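Local coordinates for methyl-coenzyme M reductase subunit beta (Methanosarcina barkeri, PDB 1E6Y), which forms part of the nickel enzyme that reduces methyl-coenzyme M with coenzyme B, releasing methane and the mixed heterodisulfide in the last step of methanogenesis, at residues 230-235 and 344-349; 252-257 and 268-273. One frame throughout, in Å; residues are numbered along the deposited sequence.

How the interactions relate
Interactions 1 and 2 lie in the same C-terminal family region, on the same side of the chain's centre, with their centres 20 Å apart and their nearest atoms about 9 Å apart. Interaction 2 is nested inside the chain loop that interaction 1 closes. Helices 296-318 and 323-339 are touched by residues of both, and the gamma subunit packs against each. Both lie away from the coenzyme and F430 sites. Interaction 1 is nevertheless linked to the coenzyme pocket by helix 348-358, which starts in its second segment and ends at F358, a residue lining the coenzyme M and coenzyme B sites. Interaction 1 is buried; interaction 2 lies at the surface.

Interaction 1. Residues 230-235 and 344-349; sequences ERHQLL and CDYGKV
H232 and Y346 reach for each other from opposite directions and meet through a single short, moderately bent hydrogen bond (149°), 2.7 Å from NE2 of H232 to OH of Y346. The phenol oxygen lies near the plane of the imidazole at its edge, and NE2 in turn lies near the plane of the phenol. The rings therefore approach rim to rim, their planes at 45°, and NE2 of H232 also comes to 3.4 Å from CE2 of Y346. CG of H232 stands anti to its backbone nitrogen (chi1 -170°), which carries the imidazole out from the helix toward the tyrosine. The contact joins the first turns of helix 228-241 to the turn before helix 348-358, where D345 and Y346 adopt left-handed backbone conformations, G347 occupies the N-cap position, and K348 N bonds to D345 O at 3.2 Å. The other imidazole nitrogen is held as well: ND1 of H232 donates to OE1 of Q233 at 2.9 Å, with OE1 almost in the ring plane, so bonds at both nitrogens fix the ring's rotation. Replacing H232 by an alanine removes the imidazole and is likely to leave the buried Y346 hydroxyl and Q233 OE1 each without this partner, with a gap between helix and turn. Further out, Q233 NE2 bonds to Q216 and to the carbonyl of R383, while D345 pairs with R383. F242 of the gamma subunit meets the Y346 ring edge-to-face, and P246 of that subunit packs on both H232 and Y346.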
# COMPACT_ATOMS: atom_id res chain seq x y z
N GLU E 230 -8.73 -31.56 6.59
CA GLU E 230 -9.64 -31.77 5.47
C GLU E 230 -10.98 -32.34 5.95
O GLU E 230 -12.02 -31.77 5.63
CB GLU E 230 -9.04 -32.69 4.40
CG GLU E 230 -10.01 -32.89 3.23
CD GLU E 230 -9.41 -33.59 2.03
OE1 GLU E 230 -8.63 -34.55 2.21
OE2 GLU E 230 -9.78 -33.22 0.90
N ARG E 231 -10.95 -33.43 6.72
CA ARG E 231 -12.20 -33.94 7.30
C ARG E 231 -12.91 -32.84 8.10
O ARG E 231 -14.11 -32.65 8.01
CB ARG E 231 -11.91 -35.14 8.21
CG ARG E 231 -13.12 -35.64 8.99
CD ARG E 231 -12.77 -36.79 9.95
NE ARG E 231 -14.03 -37.33 10.47
CZ ARG E 231 -14.53 -37.18 11.70
NH1 ARG E 231 -15.72 -37.71 11.97
NH2 ARG E 231 -13.87 -36.52 12.65
N HIS E 232 -12.12 -32.09 8.87
CA HIS E 232 -12.65 -31.01 9.70
C HIS E 232 -13.47 -30.00 8.90
O HIS E 232 -14.61 -29.69 9.26
CB HIS E 232 -11.49 -30.30 10.42
CG HIS E 232 -11.94 -29.33 11.47
ND1 HIS E 232 -12.17 -28.00 11.20
CD2 HIS E 232 -12.18 -29.50 12.79
CE1 HIS E 232 -12.53 -27.39 12.32
NE2 HIS E 232 -12.54 -28.27 13.30
N GLN E 233 -12.91 -29.52 7.79
CA GLN E 233 -13.59 -28.51 6.98
C GLN E 233 -14.75 -29.08 6.18
O GLN E 233 -15.78 -28.42 6.01
CB GLN E 233 -12.59 -27.82 6.05
CG GLN E 233 -11.52 -27.01 6.78
CD GLN E 233 -12.12 -26.04 7.78
OE1 GLN E 233 -11.95 -26.20 8.99
NE2 GLN E 233 -12.83 -25.03 7.29
N LEU E 234 -14.62 -30.33 5.75
CA LEU E 234 -15.64 -30.96 4.92
C LEU E 234 -16.88 -31.37 5.71
O LEU E 234 -17.99 -31.35 5.18
CB LEU E 234 -15.06 -32.17 4.19
CG LEU E 234 -14.07 -31.82 3.08
CD1 LEU E 234 -13.56 -33.09 2.42
CD2 LEU E 234 -14.74 -30.92 2.05
N LEU E 235 -16.71 -31.69 6.99
CA LEU E 235 -17.85 -31.87 7.89
C LEU E 235 -18.61 -30.55 8.04
O LEU E 235 -19.84 -30.53 7.99
CB LEU E 235 -17.39 -32.38 9.26
CG LEU E 235 -17.01 -33.86 9.33
CD1 LEU E 235 -16.32 -34.14 10.65
CD2 LEU E 235 -18.25 -34.73 9.18
N CYS E 344 -18.29 -23.04 17.85
CA CYS E 344 -17.85 -23.33 16.49
C CYS E 344 -16.51 -22.68 16.17
O CYS E 344 -16.28 -21.52 16.52
CB CYS E 344 -18.90 -22.88 15.48
SG CYS E 344 -18.49 -23.34 13.78
N ASP E 345 -15.62 -23.46 15.58
CA ASP E 345 -14.27 -23.02 15.24
C ASP E 345 -13.47 -22.65 16.50
O ASP E 345 -12.53 -21.86 16.45
CB ASP E 345 -14.32 -21.83 14.27
CG ASP E 345 -13.23 -21.87 13.21
OD1 ASP E 345 -12.40 -22.80 13.21
OD2 ASP E 345 -13.20 -20.95 12.38
N TYR E 346 -13.88 -23.24 17.63
CA TYR E 346 -13.16 -23.14 18.90
C TYR E 346 -12.95 -21.69 19.34
O TYR E 346 -11.89 -21.33 19.86
CB TYR E 346 -11.83 -23.89 18.80
CG TYR E 346 -11.98 -25.24 18.13
CD1 TYR E 346 -12.87 -26.19 18.63
CD2 TYR E 346 -11.38 -25.49 16.89
CE1 TYR E 346 -13.18 -27.33 17.92
CE2 TYR E 346 -11.68 -26.64 16.17
CZ TYR E 346 -12.59 -27.56 16.69
OH TYR E 346 -12.94 -28.67 15.96
N GLY E 347 -14.00 -20.90 19.20
CA GLY E 347 -13.96 -19.51 19.61
C GLY E 347 -13.94 -18.53 18.45
O GLY E 347 -14.30 -17.37 18.62
N LYS E 348 -13.56 -18.99 17.26
CA LYS E 348 -13.32 -18.09 16.14
C LYS E 348 -14.58 -17.56 15.46
O LYS E 348 -14.56 -16.47 14.89
CB LYS E 348 -12.40 -18.73 15.10
CG LYS E 348 -11.00 -19.02 15.63
CD LYS E 348 -9.92 -18.66 14.62
CE LYS E 348 -9.72 -19.77 13.60
NZ LYS E 348 -8.80 -20.83 14.10
N VAL E 349 -15.68 -18.31 15.53
CA VAL E 349 -16.95 -17.78 15.06
C VAL E 349 -17.45 -16.71 16.03
O VAL E 349 -17.85 -15.63 15.61
CB VAL E 349 -18.03 -18.87 14.89
CG1 VAL E 349 -19.37 -18.24 14.56
CG2 VAL E 349 -17.62 -19.84 13.78

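Interaction 2. Residues 252-257 and 268-273; sequences VKENGK and VVRRAI
E254 faces two successive arginines, R270 and R271, in a salt-bridge network that joins two consecutive helices, 247-255 and 261-274, across the short connection between them. The glutamate has the largest share of the buried surface. Its CG sits between the backbone nitrogen and the carbonyl carbon (chi1 71°), and beyond CG the chain runs extended, delivering the carboxylate to the second helix. R271, itself extended from CG to NE, grips it side-on with two nitrogens: NH1 lies 2.7 Å from OE2 of E254, and NE lies 3.1 Å from OE1 of the same residue. The two flat groups are not coplanar, their planes lying 38° apart, and both nitrogens meet their oxygens from above the carboxylate plane. R270 comes in differently. Its chain bends at chi3, its guanidinium plane is turned 62° from the carboxylate, and it offers a single nitrogen, NH2, to OE1 of E254 at 2.9 Å. Two positive charges thus share one carboxylate, which probably favours its ionised form. S267 adds a further hydrogen bond at OE1. R271 also packs against L247, D250 and I251 of the first helix, while Y2 of the gamma subunit packs on R270. At OE1 of E254, NH2 of R270 and NE of R271 arrive from opposite faces of the carboxylate plane, NH2 on the syn side of OE1 but tilted out of that plane.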
# COMPACT_ATOMS: atom_id res chain seq x y z
N VAL E 252 -34.06 -25.57 12.11
CA VAL E 252 -34.73 -24.31 11.78
C VAL E 252 -36.25 -24.48 11.86
O VAL E 252 -36.93 -23.68 12.50
CB VAL E 252 -34.34 -23.82 10.36
CG1 VAL E 252 -35.19 -22.62 9.96
CG2 VAL E 252 -32.87 -23.44 10.34
N LYS E 253 -36.75 -25.58 11.30
CA LYS E 253 -38.19 -25.81 11.26
C LYS E 253 -38.81 -25.94 12.65
O LYS E 253 -39.86 -25.36 12.93
CB LYS E 253 -38.51 -27.04 10.42
CG LYS E 253 -40.00 -27.24 10.17
CD LYS E 253 -40.24 -28.43 9.27
CE LYS E 253 -41.69 -28.89 9.33
NZ LYS E 253 -42.61 -27.83 8.83
N GLU E 254 -38.13 -26.65 13.55
CA GLU E 254 -38.67 -26.87 14.89
C GLU E 254 -38.50 -25.66 15.81
O GLU E 254 -39.08 -25.62 16.90
CB GLU E 254 -38.05 -28.11 15.53
CG GLU E 254 -36.59 -27.98 15.94
CD GLU E 254 -35.99 -29.30 16.41
OE1 GLU E 254 -34.85 -29.29 16.90
OE2 GLU E 254 -36.66 -30.35 16.27
N ASN E 255 -37.74 -24.67 15.35
CA ASN E 255 -37.55 -23.43 16.10
C ASN E 255 -38.15 -22.23 15.35
O ASN E 255 -38.03 -21.09 15.80
CB ASN E 255 -36.07 -23.17 16.34
CG ASN E 255 -35.49 -24.07 17.42
OD1 ASN E 255 -35.68 -23.82 18.62
ND2 ASN E 255 -34.75 -25.09 17.02
N GLY E 256 -38.82 -22.50 14.24
CA GLY E 256 -39.26 -21.43 13.36
C GLY E 256 -40.44 -20.62 13.86
O GLY E 256 -40.52 -19.42 13.61
N LYS E 257 -41.38 -21.28 14.53
CA LYS E 257 -42.62 -20.63 14.94
C LYS E 257 -42.42 -19.68 16.12
O LYS E 257 -42.84 -18.52 16.07
CB LYS E 257 -43.67 -21.69 15.30
CG LYS E 257 -45.03 -21.12 15.65
CD LYS E 257 -45.98 -22.22 16.12
CE LYS E 257 -47.24 -21.64 16.74
NZ LYS E 257 -47.95 -20.72 15.80
N VAL E 268 -29.69 -28.14 19.32
CA VAL E 268 -28.34 -28.55 18.95
C VAL E 268 -27.76 -29.51 19.98
O VAL E 268 -27.20 -30.55 19.62
CB VAL E 268 -27.41 -27.32 18.78
CG1 VAL E 268 -25.95 -27.76 18.64
CG2 VAL E 268 -27.82 -26.52 17.55
N VAL E 269 -27.92 -29.19 21.26
CA VAL E 269 -27.37 -30.03 22.32
C VAL E 269 -28.11 -31.37 22.42
O VAL E 269 -27.48 -32.42 22.48
CB VAL E 269 -27.40 -29.31 23.69
CG1 VAL E 269 -26.76 -30.19 24.76
CG2 VAL E 269 -26.66 -27.98 23.60
N ARG E 270 -29.44 -31.32 22.32
CA ARG E 270 -30.26 -32.53 22.38
C ARG E 270 -29.85 -33.50 21.28
O ARG E 270 -29.51 -34.65 21.53
CB ARG E 270 -31.75 -32.20 22.21
CG ARG E 270 -32.64 -33.43 22.29
CD ARG E 270 -34.08 -33.15 21.94
NE ARG E 270 -34.37 -32.83 20.55
CZ ARG E 270 -34.77 -31.64 20.10
NH1 ARG E 270 -34.92 -30.64 20.96
NH2 ARG E 270 -35.02 -31.45 18.81
N ARG E 271 -29.80 -32.98 20.05
CA ARG E 271 -29.41 -33.82 18.91
C ARG E 271 -28.00 -34.34 18.95
O ARG E 271 -27.71 -35.48 18.57
CB ARG E 271 -29.67 -33.02 17.62
CG ARG E 271 -31.17 -32.84 17.38
CD ARG E 271 -31.40 -31.76 16.35
NE ARG E 271 -32.76 -31.45 15.98
CZ ARG E 271 -33.57 -32.14 15.18
NH1 ARG E 271 -34.80 -31.74 14.89
NH2 ARG E 271 -33.13 -33.28 14.65
N ALA E 272 -27.08 -33.52 19.47
CA ALA E 272 -25.69 -33.95 19.62
C ALA E 272 -25.56 -35.09 20.62
O ALA E 272 -24.75 -36.00 20.43
CB ALA E 272 -24.82 -32.77 20.04
N ILE E 273 -26.37 -35.04 21.68
CA ILE E 273 -26.38 -36.10 22.70
C ILE E 273 -27.01 -37.38 22.15
O ILE E 273 -26.47 -38.47 22.32
CB ILE E 273 -27.15 -35.65 23.97
CG1 ILE E 273 -26.35 -34.56 24.69
CG2 ILE E 273 -27.38 -36.83 24.90
CD1 ILE E 273 -27.13 -33.85 25.77